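Local coordinates for protein citryl-spermidine/3,4-dihydroxybenzoyl-citryl-spermidine:spermidine ligase (Bacillus anthracis, PDB 3TO3) that catalyses the ATP-dependent condensation of spermidine with citryl-spermidine intermediates, a step in the biosynthesis of the siderophore petrobactin, at residues N112-Q115 and T116-D119; V209-D212 and K213-S217; E221-L224 and E225-E229; V540-I543 and E544-F547; A569-L572 and T573-R576. One frame throughout, in Å; residues are numbered along the deposited sequence.

Interaction 1 (N112-Q115 and T116-D119); sequences NVEQ and TKLD
Q115 has its CG anti to the backbone N (chi1 -172°), and a bend at chi2 then folds the amide back toward D119, one helical turn on. NE2 of Q115 donates to OD1 of D119 at 3.1 Å. The bond is bent, at 140° at the hydrogen. It leaves in the plane of the amide but meets the carboxylate from above its plane. The two flat groups are turned 40° against each other.

The backbone makes the same step. The N of D119 bonds to the O of Q115 at 2.9 Å, and the N of L118 bonds to the O of E114 at 2.8 Å. E114 is the N-cap of helix 115-138, and its carbonyl takes part in the first turn. Its side chain crosses that of K117 at about a right angle, with the two CG atoms 3.5 Å apart.

CG2 of V113 meets CD2 of L118 at 4.0 Å, the side chains crossing at about a right angle. F108 of helix 100-110 touches both residues. V113 also packs on L577 and Y578, and the backbone of E114 is hydrogen-bonded to that of L577.

The contact thus starts a helix at the protein surface. The bent amide bond holds one carboxylate oxygen of D119. The other, OD2, lies 3.2 Å from the O of Q115, and the amide N-H probably eases this crowding of two acceptors.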
loop_
_atom_site.group_PDB
_atom_site.type_symbol
_atom_site.label_atom_id
_atom_site.label_comp_id
_atom_site.label_asym_id
_atom_site.label_seq_id
_atom_site.Cartn_x
_atom_site.Cartn_y
_atom_site.Cartn_z
ATOM N N ASN B 112 -11.837 -18.024 -16.416
ATOM C CA ASN B 112 -10.557 -17.310 -16.347
ATOM C C ASN B 112 -10.584 -15.786 -16.136
ATOM O O ASN B 112 -11.317 -15.058 -16.816
ATOM C CB ASN B 112 -9.680 -17.644 -17.549
ATOM C CG ASN B 112 -8.215 -17.697 -17.180
ATOM O OD1 ASN B 112 -7.481 -16.714 -17.334
ATOM N ND2 ASN B 112 -7.786 -18.838 -16.645
ATOM N N VAL B 113 -9.789 -15.311 -15.175
ATOM C CA VAL B 113 -9.581 -13.875 -15.003
ATOM C C VAL B 113 -8.091 -13.542 -14.827
ATOM O O VAL B 113 -7.264 -14.433 -14.780
ATOM C CB VAL B 113 -10.424 -13.290 -13.833
ATOM C CG1 VAL B 113 -11.925 -13.310 -14.176
ATOM C CG2 VAL B 113 -10.159 -14.039 -12.522
ATOM N N GLU B 114 -7.753 -12.260 -14.732
ATOM C CA GLU B 114 -6.377 -11.891 -14.446
ATOM C C GLU B 114 -6.157 -12.019 -12.936
ATOM O O GLU B 114 -6.790 -11.325 -12.132
ATOM C CB GLU B 114 -6.060 -10.476 -14.975
ATOM C CG GLU B 114 -4.673 -9.960 -14.619
ATOM C CD GLU B 114 -3.554 -10.784 -15.246
ATOM O OE1 GLU B 114 -3.743 -11.247 -16.398
ATOM O OE2 GLU B 114 -2.491 -10.966 -14.589
ATOM N N GLN B 115 -5.240 -12.912 -12.581
ATOM C CA GLN B 115 -4.950 -13.284 -11.199
ATOM C C GLN B 115 -4.653 -12.074 -10.344
ATOM O O GLN B 115 -5.199 -11.901 -9.265
ATOM C CB GLN B 115 -3.716 -14.183 -11.164
ATOM C CG GLN B 115 -3.470 -14.770 -9.793
ATOM C CD GLN B 115 -4.680 -15.528 -9.294
ATOM O OE1 GLN B 115 -5.156 -16.451 -9.961
ATOM N NE2 GLN B 115 -5.207 -15.126 -8.134
ATOM N N THR B 116 -3.743 -11.259 -10.851
ATOM C CA THR B 116 -3.419 -9.970 -10.284
ATOM C C THR B 116 -4.663 -9.114 -9.985
ATOM O O THR B 116 -4.803 -8.588 -8.887
ATOM C CB THR B 116 -2.496 -9.220 -11.257
ATOM O OG1 THR B 116 -1.146 -9.411 -10.846
ATOM C CG2 THR B 116 -2.810 -7.739 -11.288
ATOM N N LYS B 117 -5.555 -8.962 -10.958
ATOM C CA LYS B 117 -6.739 -8.144 -10.742
ATOM C C LYS B 117 -7.635 -8.834 -9.718
ATOM O O LYS B 117 -8.140 -8.183 -8.818
ATOM C CB LYS B 117 -7.483 -7.868 -12.050
ATOM C CG LYS B 117 -6.589 -7.359 -13.181
ATOM C CD LYS B 117 -6.437 -5.852 -13.132
ATOM C CE LYS B 117 -7.773 -5.184 -13.378
ATOM N NZ LYS B 117 -7.747 -3.689 -13.394
ATOM N N LEU B 118 -7.795 -10.154 -9.841
ATOM C CA LEU B 118 -8.555 -10.940 -8.860
ATOM C C LEU B 118 -8.094 -10.718 -7.404
ATOM O O LEU B 118 -8.896 -10.510 -6.512
ATOM C CB LEU B 118 -8.450 -12.428 -9.192
ATOM C CG LEU B 118 -9.287 -13.336 -8.280
ATOM C CD1 LEU B 118 -10.742 -12.868 -8.307
ATOM C CD2 LEU B 118 -9.190 -14.807 -8.701
ATOM N N ASP B 119 -6.790 -10.767 -7.165
ATOM C CA ASP B 119 -6.281 -10.515 -5.820
ATOM C C ASP B 119 -6.645 -9.121 -5.282
ATOM O O ASP B 119 -7.118 -9.010 -4.159
ATOM C CB ASP B 119 -4.762 -10.733 -5.775
ATOM C CG ASP B 119 -4.367 -12.175 -6.125
ATOM O OD1 ASP B 119 -5.124 -13.113 -5.744
ATOM O OD2 ASP B 119 -3.301 -12.360 -6.782
#

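Interaction 2 (V209-D212 and K213-S217)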
loop_
_atom_site.group_PDB
_atom_site.type_symbol
_atom_site.label_atom_id
_atom_site.label_comp_id
_atom_site.label_asym_id
_atom_site.label_seq_id
_atom_site.Cartn_x
_atom_site.Cartn_y
_atom_site.Cartn_z
ATOM N N VAL B 209 -8.563 36.107 -10.977
ATOM C CA VAL B 209 -9.238 37.128 -10.196
ATOM C C VAL B 209 -10.122 36.518 -9.105
ATOM O O VAL B 209 -10.115 36.962 -7.965
ATOM C CB VAL B 209 -10.039 38.105 -11.078
ATOM C CG1 VAL B 209 -10.806 39.095 -10.199
ATOM C CG2 VAL B 209 -9.090 38.842 -12.034
ATOM N N ILE B 210 -10.895 35.505 -9.461
ATOM C CA ILE B 210 -11.785 34.861 -8.503
ATOM C C ILE B 210 -10.970 34.158 -7.402
ATOM O O ILE B 210 -11.329 34.178 -6.227
ATOM C CB ILE B 210 -12.698 33.853 -9.210
ATOM C CG1 ILE B 210 -13.630 34.570 -10.210
ATOM C CG2 ILE B 210 -13.523 33.083 -8.199
ATOM C CD1 ILE B 210 -14.609 35.507 -9.570
ATOM N N TYR B 211 -9.850 33.563 -7.785
ATOM C CA TYR B 211 -8.981 32.922 -6.813
ATOM C C TYR B 211 -8.443 33.915 -5.776
ATOM O O TYR B 211 -8.463 33.617 -4.585
ATOM C CB TYR B 211 -7.825 32.193 -7.505
ATOM C CG TYR B 211 -6.830 31.660 -6.521
ATOM C CD1 TYR B 211 -6.971 30.374 -5.994
ATOM C CD2 TYR B 211 -5.747 32.427 -6.114
ATOM C CE1 TYR B 211 -6.078 29.882 -5.090
ATOM C CE2 TYR B 211 -4.835 31.937 -5.202
ATOM C CZ TYR B 211 -5.003 30.659 -4.689
ATOM O OH TYR B 211 -4.099 30.152 -3.767
ATOM N N ASP B 212 -7.944 35.076 -6.220
ATOM C CA ASP B 212 -7.409 36.087 -5.280
ATOM C C ASP B 212 -8.475 36.464 -4.248
ATOM O O ASP B 212 -8.182 36.682 -3.075
ATOM C CB ASP B 212 -6.980 37.396 -5.983
ATOM C CG ASP B 212 -5.609 37.320 -6.666
ATOM O OD1 ASP B 212 -5.341 38.226 -7.503
ATOM O OD2 ASP B 212 -4.799 36.405 -6.373
ATOM N N LYS B 213 -9.712 36.572 -4.718
ATOM C CA LYS B 213 -10.846 37.027 -3.906
ATOM C C LYS B 213 -11.209 35.953 -2.894
ATOM O O LYS B 213 -11.485 36.240 -1.734
ATOM C CB LYS B 213 -12.050 37.327 -4.823
ATOM C CG LYS B 213 -13.060 38.305 -4.297
ATOM C CD LYS B 213 -14.249 38.428 -5.252
ATOM C CE LYS B 213 -13.903 39.237 -6.517
ATOM N NZ LYS B 213 -14.938 39.112 -7.600
ATOM N N ILE B 214 -11.168 34.708 -3.342
ATOM C CA ILE B 214 -11.526 33.557 -2.518
ATOM C C ILE B 214 -10.526 33.246 -1.397
ATOM O O ILE B 214 -10.925 32.829 -0.324
ATOM C CB ILE B 214 -11.746 32.310 -3.392
ATOM C CG1 ILE B 214 -13.124 31.741 -3.125
ATOM C CG2 ILE B 214 -10.697 31.243 -3.109
ATOM C CD1 ILE B 214 -13.129 30.719 -2.011
ATOM N N LEU B 215 -9.240 33.457 -1.636
ATOM C CA LEU B 215 -8.246 33.425 -0.557
ATOM C C LEU B 215 -8.476 34.478 0.530
ATOM O O LEU B 215 -8.166 34.249 1.696
ATOM C CB LEU B 215 -6.850 33.687 -1.104
ATOM C CG LEU B 215 -6.037 32.567 -1.702
ATOM C CD1 LEU B 215 -4.608 33.038 -1.673
ATOM C CD2 LEU B 215 -6.206 31.300 -0.898
ATOM N N LYS B 216 -8.964 35.651 0.148
ATOM C CA LYS B 216 -9.253 36.658 1.151
ATOM C C LYS B 216 -10.126 36.000 2.204
ATOM O O LYS B 216 -9.734 35.911 3.368
ATOM C CB LYS B 216 -9.995 37.843 0.539
ATOM C CG LYS B 216 -9.114 38.827 -0.223
ATOM C CD LYS B 216 -8.315 39.733 0.710
ATOM C CE LYS B 216 -7.873 41.034 0.014
ATOM N NZ LYS B 216 -7.118 41.975 0.914
ATOM N N SER B 217 -11.266 35.463 1.767
ATOM C CA SER B 217 -12.286 34.920 2.658
ATOM C C SER B 217 -11.853 33.640 3.350
ATOM O O SER B 217 -12.118 33.434 4.520
ATOM C CB SER B 217 -13.538 34.604 1.850
ATOM O OG SER B 217 -13.670 35.479 0.746
#
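Y211 and L215 make the main side-chain contact, one helical turn apart. CZ of the Y211 ring lies 3.7 Å from CG of L215, and OH of Y211 is 3.6 Å from CD1 of L215. The leucine meets the outer end of the ring at a slant. The ring gets there because CG of Y211 is anti to the backbone N (chi1 173°), which carries it along the helix toward L215.

The backbone sets this spacing. The N of L215 bonds to the O of Y211 at 3.1 Å in a nearly straight bond (168°). The N of I214 bonds to the O of I210 at 2.9 Å. The next bond, from the N of K216 to the O of D212, is long and weak at 3.5 Å.

I210 and K213 touch more loosely, with CD1 of the isoleucine 4.1 Å from NZ of the lysine.

Further out, strands 345-355 and 367-371 of the mixed sheet, together with strand 241-246 outside that sheet, receive the inner face of helix 208-219. Y211 rests on S351 and V353, and I214 on F350 and W370. L215 packs on F243 of strand 241-246.

The helix is therefore amphipathic. Y211, I214 and L215 are buried, while D212, K213 and K216 are exposed. The buried hydroxyl of Y211 is satisfied by a hydrogen bond with the O of F243, which also ties the helix to strand 241-246.

Interaction 3 (E221-L224 and E225-E229)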
loop_
_atom_site.group_PDB
_atom_site.type_symbol
_atom_site.label_atom_id
_atom_site.label_comp_id
_atom_site.label_asym_id
_atom_site.label_seq_id
_atom_site.Cartn_x
_atom_site.Cartn_y
_atom_site.Cartn_z
ATOM N N GLU B 221 -7.441 38.106 5.856
ATOM C CA GLU B 221 -6.331 38.993 5.530
ATOM C C GLU B 221 -5.254 38.902 6.588
ATOM O O GLU B 221 -4.073 38.995 6.274
ATOM C CB GLU B 221 -6.766 40.453 5.403
ATOM C CG GLU B 221 -7.512 40.793 4.141
ATOM C CD GLU B 221 -9.004 40.670 4.320
ATOM O OE1 GLU B 221 -9.432 39.809 5.123
ATOM O OE2 GLU B 221 -9.745 41.441 3.670
ATOM N N ARG B 222 -5.662 38.729 7.842
ATOM C CA ARG B 222 -4.706 38.746 8.936
ATOM C C ARG B 222 -3.787 37.542 8.819
ATOM O O ARG B 222 -2.554 37.679 8.867
ATOM C CB ARG B 222 -5.411 38.751 10.295
ATOM C CG ARG B 222 -4.489 39.028 11.492
ATOM C CD ARG B 222 -5.204 38.741 12.812
ATOM N NE ARG B 222 -5.227 39.892 13.719
ATOM C CZ ARG B 222 -6.092 40.045 14.722
ATOM N NH1 ARG B 222 -7.026 39.122 14.952
ATOM N NH2 ARG B 222 -6.028 41.126 15.498
ATOM N N LYS B 223 -4.398 36.369 8.659
ATOM C CA LYS B 223 -3.658 35.121 8.562
ATOM C C LYS B 223 -2.765 35.140 7.324
ATOM O O LYS B 223 -1.581 34.801 7.396
ATOM C CB LYS B 223 -4.614 33.933 8.513
ATOM C CG LYS B 223 -4.375 32.920 9.610
ATOM C CD LYS B 223 -4.414 31.500 9.057
ATOM C CE LYS B 223 -5.445 30.617 9.768
ATOM N NZ LYS B 223 -5.289 30.642 11.260
ATOM N N LEU B 224 -3.335 35.557 6.196
ATOM C CA LEU B 224 -2.621 35.570 4.926
ATOM C C LEU B 224 -1.419 36.476 5.047
ATOM O O LEU B 224 -0.366 36.215 4.460
ATOM C CB LEU B 224 -3.530 36.047 3.797
ATOM C CG LEU B 224 -3.238 35.697 2.328
ATOM C CD1 LEU B 224 -2.628 34.308 2.131
ATOM C CD2 LEU B 224 -4.512 35.823 1.498
ATOM N N GLU B 225 -1.572 37.532 5.834
ATOM C CA GLU B 225 -0.507 38.499 5.993
ATOM C C GLU B 225 0.575 37.815 6.792
ATOM O O GLU B 225 1.756 37.965 6.523
ATOM C CB GLU B 225 -1.013 39.758 6.714
ATOM C CG GLU B 225 -0.030 40.922 6.730
ATOM C CD GLU B 225 -0.700 42.257 7.085
ATOM O OE1 GLU B 225 0.027 43.268 7.269
ATOM O OE2 GLU B 225 -1.954 42.297 7.172
ATOM N N ALA B 226 0.148 37.029 7.761
ATOM C CA ALA B 226 1.071 36.353 8.651
ATOM C C ALA B 226 1.711 35.173 7.937
ATOM O O ALA B 226 2.849 34.791 8.235
ATOM C CB ALA B 226 0.341 35.886 9.897
ATOM N N TYR B 227 0.963 34.585 7.009
ATOM C CA TYR B 227 1.511 33.531 6.165
ATOM C C TYR B 227 2.625 34.110 5.293
ATOM O O TYR B 227 3.705 33.519 5.166
ATOM C CB TYR B 227 0.416 32.885 5.304
ATOM C CG TYR B 227 -0.423 31.840 6.032
ATOM C CD1 TYR B 227 -0.067 31.403 7.306
ATOM C CD2 TYR B 227 -1.558 31.275 5.434
ATOM C CE1 TYR B 227 -0.815 30.439 7.970
ATOM C CE2 TYR B 227 -2.317 30.300 6.096
ATOM C CZ TYR B 227 -1.936 29.886 7.361
ATOM O OH TYR B 227 -2.669 28.925 8.044
ATOM N N LYS B 228 2.379 35.275 4.706
ATOM C CA LYS B 228 3.393 35.904 3.870
ATOM C C LYS B 228 4.633 36.288 4.658
ATOM O O LYS B 228 5.733 36.260 4.122
ATOM C CB LYS B 228 2.820 37.081 3.072
ATOM C CG LYS B 228 1.855 36.581 1.990
ATOM C CD LYS B 228 1.096 37.678 1.250
ATOM C CE LYS B 228 0.114 37.042 0.247
ATOM N NZ LYS B 228 -0.820 38.050 -0.333
ATOM N N GLU B 229 4.472 36.619 5.935
ATOM C CA GLU B 229 5.618 37.066 6.721
ATOM C C GLU B 229 6.464 35.877 7.110
ATOM O O GLU B 229 7.664 36.007 7.324
ATOM C CB GLU B 229 5.186 37.844 7.968
ATOM C CG GLU B 229 5.658 39.302 7.985
ATOM C CD GLU B 229 7.179 39.441 8.131
ATOM O OE1 GLU B 229 7.861 38.435 8.448
ATOM O OE2 GLU B 229 7.693 40.564 7.927
#
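K223 and Y227 lie side by side, one turn apart on helix 221-232, and point the same way. The lysine gives its aliphatic part to the phenol. CD of K223 is 3.3 Å from OH of Y227 and 3.4 Å from CZ. CE of K223 follows at 3.7 Å from the same OH. The methylene approaches the ring obliquely. Bends at chi2, chi3 and chi4 let the lysine run beside the ring.

L224 and K228 make the neighbouring pair. K228 is extended beyond CG, and its CE comes within 4.2 Å of CG of L224. Nearer its backbone, CG of K228 passes 3.3 Å from the O of L224. That carbonyl also accepts the N of K228 at 2.9 Å. The N of Y227 bonds to the O of K223.

The buried residues are L224 and Y227. Both touch F243 of strand 241-246. L224 also packs on L215, and Y227 on V219, both of helix 208-219.

The two lysines thus act in this contact through their carbon chains. The methylenes of K223 lie against the phenol end and those of K228 by the leucine, over the backbone bonds of the helix.

Interaction 4 (V540-I543 and E544-F547); sequences VEEI and ENHF
I543 meets F547 one turn further along helix 532-547. Its CB lies 3.1 Å from the N of E544. Beyond CB, chi1 of -74° puts CG1 beside the backbone N and CG2 anti to it. CG2 passes 3.5 Å from the same N of E544 before it reaches the phenylalanine. There CG2 touches CD1 of F547 at 3.9 Å and CE1 at 4.2 Å. It lies at the edge of the ring, in its plane. The other branch leads away from this contact.

The carbonyl of I543 accepts the N of F547 at 3.1 Å, an almost straight bond of 174°. One face of the F547 ring receives CD2 of H546, 3.6 Å above its centre.

Partners outside the turn complete the setting. I543 packs on Y563 and F557, the F547 ring stacks with F557, and NE2 of H546 is hydrogen-bonded to ND1 of H427. E541 and E542 both form salt bridges with R415, E542 also bonds to Q419, and E544 bonds to the hydroxyl of Y563.

The pairing with R415 would probably offset the cost of placing E542 in a buried site. Aromatic packing and carboxylates bonded to R415, Q419 and Y563 thus join this last part of the helix to its neighbours.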
loop_
_atom_site.group_PDB
_atom_site.type_symbol
_atom_site.label_atom_id
_atom_site.label_comp_id
_atom_site.label_asym_id
_atom_site.label_seq_id
_atom_site.Cartn_x
_atom_site.Cartn_y
_atom_site.Cartn_z
ATOM N N VAL B 540 -42.274 7.331 -18.367
ATOM C CA VAL B 540 -42.640 7.653 -19.742
ATOM C C VAL B 540 -43.678 8.806 -19.873
ATOM O O VAL B 540 -43.453 9.771 -20.600
ATOM C CB VAL B 540 -43.081 6.405 -20.502
ATOM C CG1 VAL B 540 -43.568 6.763 -21.872
ATOM C CG2 VAL B 540 -41.911 5.433 -20.592
ATOM N N GLU B 541 -44.792 8.724 -19.154
ATOM C CA GLU B 541 -45.798 9.773 -19.225
ATOM C C GLU B 541 -45.194 11.159 -18.978
ATOM O O GLU B 541 -45.477 12.127 -19.717
ATOM C CB GLU B 541 -46.921 9.533 -18.216
ATOM C CG GLU B 541 -47.889 8.435 -18.564
ATOM C CD GLU B 541 -48.819 8.072 -17.399
ATOM O OE1 GLU B 541 -49.187 8.961 -16.612
ATOM O OE2 GLU B 541 -49.185 6.891 -17.265
ATOM N N GLU B 542 -44.381 11.258 -17.928
ATOM C CA GLU B 542 -43.780 12.532 -17.570
ATOM C C GLU B 542 -42.807 13.084 -18.612
ATOM O O GLU B 542 -42.781 14.293 -18.861
ATOM C CB GLU B 542 -43.122 12.458 -16.202
ATOM C CG GLU B 542 -44.132 12.179 -15.154
ATOM C CD GLU B 542 -45.194 13.249 -15.076
ATOM O OE1 GLU B 542 -44.995 14.341 -15.662
ATOM O OE2 GLU B 542 -46.227 12.990 -14.419
ATOM N N ILE B 543 -42.011 12.207 -19.207
ATOM C CA ILE B 543 -41.109 12.609 -20.266
ATOM C C ILE B 543 -41.985 13.121 -21.403
ATOM O O ILE B 543 -41.774 14.217 -21.905
ATOM C CB ILE B 543 -40.201 11.430 -20.732
ATOM C CG1 ILE B 543 -39.106 11.136 -19.704
ATOM C CG2 ILE B 543 -39.569 11.721 -22.092
ATOM C CD1 ILE B 543 -38.451 9.677 -19.876
ATOM N N GLU B 544 -42.986 12.335 -21.791
ATOM C CA GLU B 544 -43.884 12.734 -22.873
ATOM C C GLU B 544 -44.580 14.064 -22.585
ATOM O O GLU B 544 -44.684 14.906 -23.469
ATOM C CB GLU B 544 -44.935 11.659 -23.168
ATOM C CG GLU B 544 -44.410 10.455 -23.944
ATOM C CD GLU B 544 -43.882 10.790 -25.336
ATOM O OE1 GLU B 544 -44.544 11.554 -26.078
ATOM O OE2 GLU B 544 -42.799 10.267 -25.694
ATOM N N ASN B 545 -45.052 14.224 -21.353
ATOM C CA ASN B 545 -45.738 15.444 -20.946
ATOM C C ASN B 545 -44.843 16.687 -21.138
ATOM O O ASN B 545 -45.316 17.739 -21.606
ATOM C CB ASN B 545 -46.253 15.329 -19.493
ATOM C CG ASN B 545 -47.629 14.632 -19.388
ATOM O OD1 ASN B 545 -48.009 14.137 -18.320
ATOM N ND2 ASN B 545 -48.373 14.605 -20.493
ATOM N N HIS B 546 -43.557 16.554 -20.791
ATOM C CA HIS B 546 -42.582 17.639 -20.929
ATOM C C HIS B 546 -42.364 17.986 -22.395
ATOM O O HIS B 546 -42.561 19.128 -22.809
ATOM C CB HIS B 546 -41.226 17.285 -20.321
ATOM C CG HIS B 546 -40.192 18.352 -20.522
ATOM N ND1 HIS B 546 -40.194 19.535 -19.809
ATOM C CD2 HIS B 546 -39.135 18.424 -21.366
ATOM C CE1 HIS B 546 -39.180 20.287 -20.202
ATOM N NE2 HIS B 546 -38.525 19.638 -21.149
ATOM N N PHE B 547 -41.979 16.985 -23.181
ATOM C CA PHE B 547 -41.608 17.229 -24.570
ATOM C C PHE B 547 -42.768 17.580 -25.489
ATOM O O PHE B 547 -42.554 18.104 -26.582
ATOM C CB PHE B 547 -40.717 16.115 -25.124
ATOM C CG PHE B 547 -39.347 16.159 -24.565
ATOM C CD1 PHE B 547 -38.906 15.192 -23.688
ATOM C CD2 PHE B 547 -38.514 17.222 -24.860
ATOM C CE1 PHE B 547 -37.627 15.254 -23.132
ATOM C CE2 PHE B 547 -37.235 17.298 -24.308
ATOM C CZ PHE B 547 -36.792 16.322 -23.454
#

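Interaction 5 (A569-L572 and T573-R576)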
loop_
_atom_site.group_PDB
_atom_site.type_symbol
_atom_site.label_atom_id
_atom_site.label_comp_id
_atom_site.label_asym_id
_atom_site.label_seq_id
_atom_site.Cartn_x
_atom_site.Cartn_y
_atom_site.Cartn_z
ATOM N N ALA B 569 -25.059 -1.099 -21.690
ATOM C CA ALA B 569 -24.654 -0.608 -20.377
ATOM C C ALA B 569 -23.203 -1.018 -20.003
ATOM O O ALA B 569 -22.751 -2.109 -20.316
ATOM C CB ALA B 569 -25.596 -1.143 -19.355
ATOM N N GLU B 570 -22.505 -0.130 -19.313
ATOM C CA GLU B 570 -21.172 -0.376 -18.802
ATOM C C GLU B 570 -21.135 -1.626 -17.964
ATOM O O GLU B 570 -22.000 -1.819 -17.137
ATOM C CB GLU B 570 -20.754 0.783 -17.898
ATOM C CG GLU B 570 -20.413 2.067 -18.618
ATOM C CD GLU B 570 -19.214 1.923 -19.540
ATOM O OE1 GLU B 570 -18.217 1.280 -19.129
ATOM O OE2 GLU B 570 -19.268 2.450 -20.681
ATOM N N GLN B 571 -20.092 -2.431 -18.114
ATOM C CA GLN B 571 -19.895 -3.510 -17.177
ATOM C C GLN B 571 -18.824 -3.046 -16.193
ATOM O O GLN B 571 -17.631 -3.173 -16.452
ATOM C CB GLN B 571 -19.304 -4.703 -17.935
ATOM C CG GLN B 571 -20.160 -5.240 -19.055
ATOM C CD GLN B 571 -19.458 -6.347 -19.815
ATOM O OE1 GLN B 571 -18.469 -6.110 -20.520
ATOM N NE2 GLN B 571 -19.956 -7.572 -19.668
ATOM N N LEU B 572 -19.249 -2.665 -15.003
ATOM C CA LEU B 572 -18.349 -2.043 -14.029
ATOM C C LEU B 572 -17.495 -3.054 -13.268
ATOM O O LEU B 572 -16.317 -2.832 -13.027
ATOM C CB LEU B 572 -19.159 -1.207 -13.046
ATOM C CG LEU B 572 -20.022 -0.107 -13.686
ATOM C CD1 LEU B 572 -21.079 0.359 -12.712
ATOM C CD2 LEU B 572 -19.176 1.063 -14.154
ATOM N N THR B 573 -18.105 -4.155 -12.878
ATOM C CA THR B 573 -17.386 -5.213 -12.211
ATOM C C THR B 573 -16.400 -5.883 -13.170
ATOM O O THR B 573 -15.267 -6.134 -12.801
ATOM C CB THR B 573 -18.382 -6.220 -11.605
ATOM O OG1 THR B 573 -19.207 -5.532 -10.643
ATOM C CG2 THR B 573 -17.663 -7.357 -10.937
ATOM N N LYS B 574 -16.807 -6.149 -14.410
ATOM C CA LYS B 574 -15.904 -6.829 -15.333
ATOM C C LYS B 574 -14.558 -6.102 -15.413
ATOM O O LYS B 574 -13.482 -6.728 -15.529
ATOM C CB LYS B 574 -16.512 -6.960 -16.732
ATOM C CG LYS B 574 -15.675 -7.803 -17.676
ATOM C CD LYS B 574 -16.451 -8.003 -18.981
ATOM C CE LYS B 574 -15.722 -8.909 -19.990
ATOM N NZ LYS B 574 -16.002 -10.360 -19.739
ATOM N N ARG B 575 -14.624 -4.780 -15.320
ATOM C CA ARG B 575 -13.435 -3.961 -15.452
ATOM C C ARG B 575 -12.389 -4.230 -14.356
ATOM O O ARG B 575 -11.195 -4.008 -14.558
ATOM C CB ARG B 575 -13.839 -2.486 -15.491
ATOM C CG ARG B 575 -12.734 -1.548 -15.938
ATOM C CD ARG B 575 -13.341 -0.360 -16.651
ATOM N NE ARG B 575 -14.785 -0.297 -16.423
ATOM C CZ ARG B 575 -15.623 0.431 -17.150
ATOM N NH1 ARG B 575 -16.920 0.429 -16.875
ATOM N NH2 ARG B 575 -15.165 1.159 -18.161
ATOM N N ARG B 576 -12.844 -4.725 -13.208
ATOM C CA ARG B 576 -11.973 -4.965 -12.065
ATOM C C ARG B 576 -11.293 -6.308 -12.152
ATOM O O ARG B 576 -10.398 -6.589 -11.341
ATOM C CB ARG B 576 -12.777 -4.945 -10.758
ATOM C CG ARG B 576 -13.852 -3.893 -10.698
ATOM C CD ARG B 576 -13.506 -2.797 -9.713
ATOM N NE ARG B 576 -14.245 -2.954 -8.464
ATOM C CZ ARG B 576 -15.505 -2.554 -8.287
ATOM N NH1 ARG B 576 -16.163 -1.966 -9.284
ATOM N NH2 ARG B 576 -16.115 -2.742 -7.117
HETATM O O HOH W 1 -18.944 -10.484 -20.514
#
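The ionic contact joins E570 and R575. OE1 of E570 takes NH1 of R575 at 2.7 Å and, more weakly, NH2 at 3.2 Å. One carboxylate oxygen thus receives both terminal nitrogens. The bond from NH1 uses the anti lone pair of OE1. The carboxylate and guanidinium planes are nearly coplanar, 21° apart, with OE1 at the edge of the guanidinium. Bends at chi2 and chi3 of R575 turn the group back toward the strand.

Water gives the second polar link. NE2 of Q571 at 3.2 Å and NZ of K574 at 3.0 Å both donate to one water. A bend at chi4 (85°) brings NZ to it.

Side-chain packing involves Q571 and K574, which run alongside each other, with OE1 of Q571 3.2 Å from CD of K574. CD2 of L572 sits 3.6 Å from NH1 of R575, so the leucine lies beside the salt bridge.

Backbone bonds come mostly from elsewhere. The carboxylate of E38 accepts the N of T573 and the N of K574. Within the turn, the N of R576 bonds to the O of T573 at 2.8 Å.

R576 lies about 9 Å from the bound ATP, side chain to ligand, and is hydrogen-bonded to S166. The arrangement is a turn of helical conformation leaving strand 566-570, which forms a two-stranded antiparallel sheet with strand 585-589, near the nucleotide site of this IucA/IucC-family synthetase.

How the interactions relate
All five contacts are local, each within one continuous run of residues. They follow in series, and none nests or crosses. Interaction 1 starts helix 115-138 after a short loop. Interactions 2 and 3 lie on the successive helices 208-219 and 221-232 and touch: CG of E221 is 3.5 Å from NZ of K216. Interaction 4 lies near the end of helix 532-547, and interaction 5 where strand 566-570 passes into a loop. Interaction 5 returns to interaction 1, with CB of K117 3.3 Å from the O of R576. This joins an early helix to a late loop. Interactions 2 and 5 lie on opposite sides of the chain's centre.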